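Long-range contact in VC0179-like protein (Escherichia coli, PDB 4XJ6), which probably joins ATP and GTP into cyclic GMP-AMP, as a bacterial homologue of cyclic GMP-AMP synthase: residues G125-I130 and K187-V192. Residues are numbered along the deposited sequence; the frame is centred on the assembly and turned at random.
With MG (magnesium ion), chain C; MG (magnesium ion), chain B; GH3 (3'-deoxy-guanosine-5'-triphosphate), chain D; GH3 (3'-deoxy-guanosine-5'-triphosphate), chain E.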
ATOM      1  N   GLY A 125     -14.299  -2.619  -9.927  1.00 30.02           N
ATOM      2  CA  GLY A 125     -13.762  -1.370  -9.417  1.00 30.11           C
ATOM      3  C   GLY A 125     -12.383  -1.472  -8.794  1.00 29.25           C
ATOM      4  O   GLY A 125     -11.720  -0.459  -8.580  1.00 27.00           O
ATOM      5  N   GLN A 126     -11.949  -2.693  -8.505  1.00 27.66           N
ATOM      6  CA  GLN A 126     -10.682  -2.908  -7.810  1.00 24.00           C
ATOM      7  C   GLN A 126      -9.476  -2.669  -8.711  1.00 25.93           C
ATOM      8  O   GLN A 126      -9.532  -2.903  -9.916  1.00 21.05           O
ATOM      9  CB  GLN A 126     -10.637  -4.322  -7.226  1.00 20.25           C
ATOM     10  CG  GLN A 126     -11.665  -4.551  -6.129  1.00 26.30           C
ATOM     11  CD  GLN A 126     -11.601  -5.949  -5.543  1.00 26.16           C
ATOM     12  OE1 GLN A 126     -11.059  -6.867  -6.158  1.00 19.95           O
ATOM     13  NE2 GLN A 126     -12.157  -6.117  -4.348  1.00 21.96           N
ATOM     14  N   GLU A 127      -8.383  -2.208  -8.108  1.00 19.80           N
ATOM     15  CA  GLU A 127      -7.188  -1.820  -8.853  1.00 26.83           C
ATOM     16  C   GLU A 127      -5.920  -2.379  -8.218  1.00 22.30           C
ATOM     17  O   GLU A 127      -5.863  -2.572  -7.004  1.00 22.02           O
ATOM     18  CB  GLU A 127      -7.087  -0.293  -8.934  1.00 23.05           C
ATOM     19  CG  GLU A 127      -8.295   0.391  -9.559  1.00 25.67           C
ATOM     20  CD  GLU A 127      -8.280   1.896  -9.361  1.00 30.28           C
ATOM     21  OE1 GLU A 127      -7.579   2.370  -8.442  1.00 34.38           O
ATOM     22  OE2 GLU A 127      -8.970   2.605 -10.123  1.00 30.78           O
ATOM     23  N   MET A 128      -4.906  -2.639  -9.038  1.00 20.29           N
ATOM     24  CA  MET A 128      -3.592  -3.001  -8.514  1.00 20.41           C
ATOM     25  C   MET A 128      -3.005  -1.819  -7.750  1.00 24.22           C
ATOM     26  O   MET A 128      -3.197  -0.666  -8.134  1.00 24.37           O
ATOM     27  CB  MET A 128      -2.651  -3.429  -9.639  1.00 21.16           C
ATOM     28  CG  MET A 128      -2.908  -4.832 -10.161  1.00 27.64           C
ATOM     29  SD  MET A 128      -1.997  -5.223 -11.668  1.00 34.69           S
ATOM     30  CE  MET A 128      -2.609  -3.963 -12.790  1.00 31.13           C
ATOM     31  N   ASP A 129      -2.284  -2.106  -6.674  1.00 22.48           N
ATOM     32  CA  ASP A 129      -1.831  -1.054  -5.774  1.00 20.92           C
ATOM     33  C   ASP A 129      -0.312  -0.950  -5.706  1.00 21.95           C
ATOM     34  O   ASP A 129       0.370  -1.899  -5.319  1.00 26.88           O
ATOM     35  CB  ASP A 129      -2.406  -1.284  -4.373  1.00 17.69           C
ATOM     36  CG  ASP A 129      -1.989  -0.211  -3.386  1.00 23.51           C
ATOM     37  OD1 ASP A 129      -2.595   0.881  -3.399  1.00 28.06           O
ATOM     38  OD2 ASP A 129      -1.060  -0.460  -2.591  1.00 22.60           O
ATOM     39  N   ILE A 130       0.208   0.213  -6.092  1.00 20.17           N
ATOM     40  CA  ILE A 130       1.634   0.498  -5.981  1.00 20.62           C
ATOM     41  C   ILE A 130       1.882   1.579  -4.935  1.00 18.43           C
ATOM     42  O   ILE A 130       1.421   2.712  -5.077  1.00 18.46           O
ATOM     43  CB  ILE A 130       2.239   0.958  -7.320  1.00 27.28           C
ATOM     44  CG1 ILE A 130       1.767   0.064  -8.466  1.00 35.27           C
ATOM     45  CG2 ILE A 130       3.760   0.975  -7.235  1.00 18.32           C
ATOM     46  CD1 ILE A 130       2.272   0.502  -9.819  1.00 36.93           C
ATOM     47  N   LYS A 187      -6.209  -0.170 -14.665  1.00 23.34           N
ATOM     48  CA  LYS A 187      -6.715  -0.734 -13.413  1.00 22.44           C
ATOM     49  C   LYS A 187      -5.652  -0.674 -12.322  1.00 23.93           C
ATOM     50  O   LYS A 187      -5.428  -1.641 -11.599  1.00 26.42           O
ATOM     51  CB  LYS A 187      -7.189  -2.173 -13.625  1.00 25.05           C
ATOM     52  CG  LYS A 187      -8.472  -2.281 -14.428  1.00 26.56           C
ATOM     53  CD  LYS A 187      -8.873  -3.731 -14.626  1.00 30.32           C
ATOM     54  CE  LYS A 187     -10.061  -3.844 -15.562  1.00 35.37           C
ATOM     55  NZ  LYS A 187     -10.343  -5.253 -15.956  1.00 38.70           N
ATOM     56  N   THR A 188      -4.998   0.476 -12.228  1.00 25.73           N
ATOM     57  CA  THR A 188      -3.896   0.676 -11.303  1.00 24.41           C
ATOM     58  C   THR A 188      -4.022   2.032 -10.630  1.00 24.64           C
ATOM     59  O   THR A 188      -4.413   3.009 -11.266  1.00 28.36           O
ATOM     60  CB  THR A 188      -2.529   0.589 -12.030  1.00 25.94           C
ATOM     61  OG1 THR A 188      -2.362  -0.720 -12.587  1.00 25.06           O
ATOM     62  CG2 THR A 188      -1.375   0.884 -11.080  1.00 26.74           C
ATOM     63  N   HIS A 189      -3.719   2.088  -9.339  1.00 22.51           N
ATOM     64  CA  HIS A 189      -3.524   3.374  -8.688  1.00 22.29           C
ATOM     65  C   HIS A 189      -2.191   3.369  -7.948  1.00 23.66           C
ATOM     66  O   HIS A 189      -1.713   2.320  -7.509  1.00 18.32           O
ATOM     67  CB  HIS A 189      -4.683   3.710  -7.743  1.00 19.27           C
ATOM     68  CG  HIS A 189      -4.828   2.766  -6.588  1.00 24.21           C
ATOM     69  ND1 HIS A 189      -5.920   1.939  -6.440  1.00 24.17           N
ATOM     70  CD2 HIS A 189      -4.031   2.533  -5.521  1.00 22.96           C
ATOM     71  CE1 HIS A 189      -5.785   1.230  -5.332  1.00 20.71           C
ATOM     72  NE2 HIS A 189      -4.647   1.572  -4.757  1.00 21.01           N
ATOM     73  N   ILE A 190      -1.585   4.544  -7.836  1.00 24.97           N
ATOM     74  CA  ILE A 190      -0.286   4.667  -7.199  1.00 20.89           C
ATOM     75  C   ILE A 190      -0.384   5.552  -5.967  1.00 22.87           C
ATOM     76  O   ILE A 190      -0.731   6.730  -6.061  1.00 21.78           O
ATOM     77  CB  ILE A 190       0.763   5.248  -8.161  1.00 20.01           C
ATOM     78  CG1 ILE A 190       0.875   4.377  -9.412  1.00 21.03           C
ATOM     79  CG2 ILE A 190       2.108   5.383  -7.465  1.00 19.39           C
ATOM     80  CD1 ILE A 190       1.902   4.861 -10.411  1.00 25.10           C
ATOM     81  N   ASP A 191      -0.090   4.977  -4.807  1.00 22.51           N
ATOM     82  CA  ASP A 191      -0.064   5.738  -3.565  1.00 19.52           C
ATOM     83  C   ASP A 191       1.301   6.383  -3.354  1.00 17.65           C
ATOM     84  O   ASP A 191       2.338   5.729  -3.475  1.00 19.78           O
ATOM     85  CB  ASP A 191      -0.421   4.844  -2.378  1.00 20.81           C
ATOM     86  CG  ASP A 191      -1.904   4.526  -2.319  1.00 25.15           C
ATOM     87  OD1 ASP A 191      -2.693   5.270  -2.939  1.00 25.84           O
ATOM     88  OD2 ASP A 191      -2.285   3.541  -1.650  1.00 25.17           O
ATOM     89  N   VAL A 192       1.295   7.673  -3.035  1.00 21.09           N
ATOM     90  CA  VAL A 192       2.534   8.415  -2.836  1.00 17.97           C
ATOM     91  C   VAL A 192       2.611   9.003  -1.430  1.00 21.21           C
ATOM     92  O   VAL A 192       2.289  10.173  -1.216  1.00 21.78           O
ATOM     93  CB  VAL A 192       2.684   9.554  -3.863  1.00 18.33           C
ATOM     94  CG1 VAL A 192       4.087  10.148  -3.798  1.00 18.45           C
ATOM     95  CG2 VAL A 192       2.371   9.048  -5.268  1.00 18.46           C
TER
HETATM   96 MG    MG C 502      -1.756   1.456  -1.088  1.00 32.71          MG
HETATM   97 MG    MG B 501      -0.191  -1.711  -1.300  1.00 18.56          MG
HETATM   98  PG  GH3 D 503      -1.882  -4.528  -1.088  1.00 21.70           P
HETATM   99  O1G GH3 D 503      -3.302  -4.844  -0.687  1.00 17.32           O
HETATM  100  O2G GH3 D 503      -1.721  -3.054  -1.362  1.00 22.35           O
HETATM  101  O3G GH3 D 503      -1.534  -5.293  -2.340  1.00 23.59           O
HETATM  102  O3B GH3 D 503      -0.923  -4.987   0.123  1.00 24.21           O
HETATM  103  PB  GH3 D 503       0.151  -3.994   0.806  1.00 23.09           P
HETATM  104  O1B GH3 D 503       1.237  -4.811   1.461  1.00 27.84           O
HETATM  105  O2B GH3 D 503       0.788  -3.069  -0.199  1.00 20.51           O
HETATM  106  O3A GH3 D 503      -0.681  -3.201   1.938  1.00 20.86           O
HETATM  107  PA  GH3 D 503      -0.982  -1.622   1.864  1.00 30.08           P
HETATM  108  O1A GH3 D 503      -2.270  -1.334   2.602  1.00 28.41           O
HETATM  109  O2A GH3 D 503      -1.052  -1.126   0.442  1.00 26.51           O
HETATM  110  O5' GH3 D 503       0.245  -0.901   2.615  1.00 25.68           O
HETATM  111  C5' GH3 D 503       1.486  -0.710   1.975  1.00 24.87           C
HETATM  112  C4' GH3 D 503       2.545  -0.391   3.020  1.00 26.59           C
HETATM  113  O4' GH3 D 503       2.082   0.652   3.852  1.00 29.44           O
HETATM  114  C3' GH3 D 503       2.870  -1.560   3.932  1.00 26.13           C
HETATM  115  C2' GH3 D 503       3.191  -0.890   5.251  1.00 21.83           C
HETATM  116  O2' GH3 D 503       4.583  -0.700   5.364  1.00 19.99           O
HETATM  117  C1' GH3 D 503       2.497   0.460   5.190  1.00 21.67           C
HETATM  118  N9  GH3 D 503       1.296   0.412   6.035  1.00 25.19           N
HETATM  119  C8  GH3 D 503       0.009   0.305   5.577  1.00 23.80           C
HETATM  120  N7  GH3 D 503      -0.833   0.297   6.638  1.00 24.48           N
HETATM  121  C5  GH3 D 503      -0.091   0.409   7.767  1.00 27.00           C
HETATM  122  C6  GH3 D 503      -0.436   0.455   9.112  1.00 25.16           C
HETATM  123  O6  GH3 D 503      -1.617   0.390   9.446  1.00 30.10           O
HETATM  124  N1  GH3 D 503       0.550   0.574  10.066  1.00 26.58           N
HETATM  125  C2  GH3 D 503       1.873   0.648   9.688  1.00 30.31           C
HETATM  126  N2  GH3 D 503       2.822   0.764  10.616  1.00 31.18           N
HETATM  127  N3  GH3 D 503       2.209   0.601   8.350  1.00 30.48           N
HETATM  128  C4  GH3 D 503       1.248   0.484   7.403  1.00 27.68           C
HETATM  129  O3A GH3 E 504      -5.771   3.757   2.472  1.00 51.52           O
HETATM  130  PA  GH3 E 504      -4.886   4.384   3.661  1.00 70.09           P
HETATM  131  O1A GH3 E 504      -4.848   3.403   4.808  1.00 73.91           O
HETATM  132  O2A GH3 E 504      -5.401   5.734   4.106  1.00 65.84           O
HETATM  133  O5' GH3 E 504      -3.413   4.500   3.024  1.00 39.60           O
HETATM  134  C5' GH3 E 504      -3.055   3.719   1.905  1.00 37.03           C
HETATM  135  C4' GH3 E 504      -1.561   3.861   1.658  1.00 32.36           C
HETATM  136  O4' GH3 E 504      -0.997   4.691   2.650  1.00 37.56           O
HETATM  137  C3' GH3 E 504      -0.796   2.550   1.727  1.00 26.57           C
HETATM  138  C2' GH3 E 504       0.559   2.959   2.284  1.00 27.19           C
HETATM  139  O2' GH3 E 504       1.478   3.155   1.234  1.00 25.68           O
HETATM  140  C1' GH3 E 504       0.317   4.284   2.988  1.00 32.32           C
HETATM  141  N9  GH3 E 504       0.314   4.059   4.440  1.00 24.39           N
HETATM  142  C8  GH3 E 504      -0.821   3.814   5.170  1.00 18.49           C
HETATM  143  N7  GH3 E 504      -0.471   3.668   6.464  1.00 24.16           N
HETATM  144  C5  GH3 E 504       0.867   3.831   6.569  1.00 23.93           C
HETATM  145  C6  GH3 E 504       1.713   3.783   7.667  1.00 24.93           C
HETATM  146  O6  GH3 E 504       1.252   3.558   8.785  1.00 23.11           O
HETATM  147  N1  GH3 E 504       3.064   3.985   7.496  1.00 25.00           N
HETATM  148  C2  GH3 E 504       3.564   4.234   6.234  1.00 22.22           C
HETATM  149  N2  GH3 E 504       4.874   4.430   6.082  1.00 20.21           N
HETATM  150  N3  GH3 E 504       2.712   4.281   5.144  1.00 24.16           N
HETATM  151  C4  GH3 E 504       1.382   4.082   5.305  1.00 20.95           C
HETATM  152  O   HOH W   1       0.801  -2.680  -2.917  1.00 18.18           O
HETATM  153  O   HOH W   2      -3.338   0.948   0.167  1.00 31.56           O
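Asp-129 and Asp-191, on adjacent parallel strands, meet at a magnesium ion, an instance of the two-metal site of nucleotidyltransferases. Asp-129 bridges two ions: its OD2 lies 2.0 Å from the magnesium ion that grips all three phosphates of one 3'-deoxy-GTP, while OD1 and OD2 together chelate the second ion. Asp-191 OD2 binds that second ion at 2.2 Å, beside the sugar of the other nucleotide. The Asp-129 carboxylate reaches the ions because chi1 is -179°, which swings CG to the side opposite the backbone N; Asp-131 completes the acidic trio.

Hydrogen bonds form a second shell. His-189 spans two carboxylates: ND1 donates to the anti lone pair of Glu-127 OE1 (2.6 Å), which lies in the ring plane, whereas NE2 makes a weak, bent bond to Asp-129 OD1. Salt bridges join Glu-127 OE1 to Lys-182 and Asp-191 OD1 to Arg-180, probably offsetting some negative charge.

In the backbone ladder Met-128 N donates to Lys-187 O (2.8 Å), His-189 N to Met-128 O, Ile-130 N to His-189 O, and Asp-191 N to Ile-130 O.

The face carrying Met-128, Ile-130, Thr-188 and Ile-190 is largely apolar, though Met-128 CE lies 3.3 Å from Thr-188 OG1, itself hydrogen-bonded to Glu-186 O. Ile-130 CD1 rests 3.9 Å from Thr-188 CG2, and the Ile-130 and Ile-190 side chains lie side by side. Leu-30 and Val-37 of helix 24-57 pack against this face, and strand 179-183 pairs antiparallel with strand 188-198.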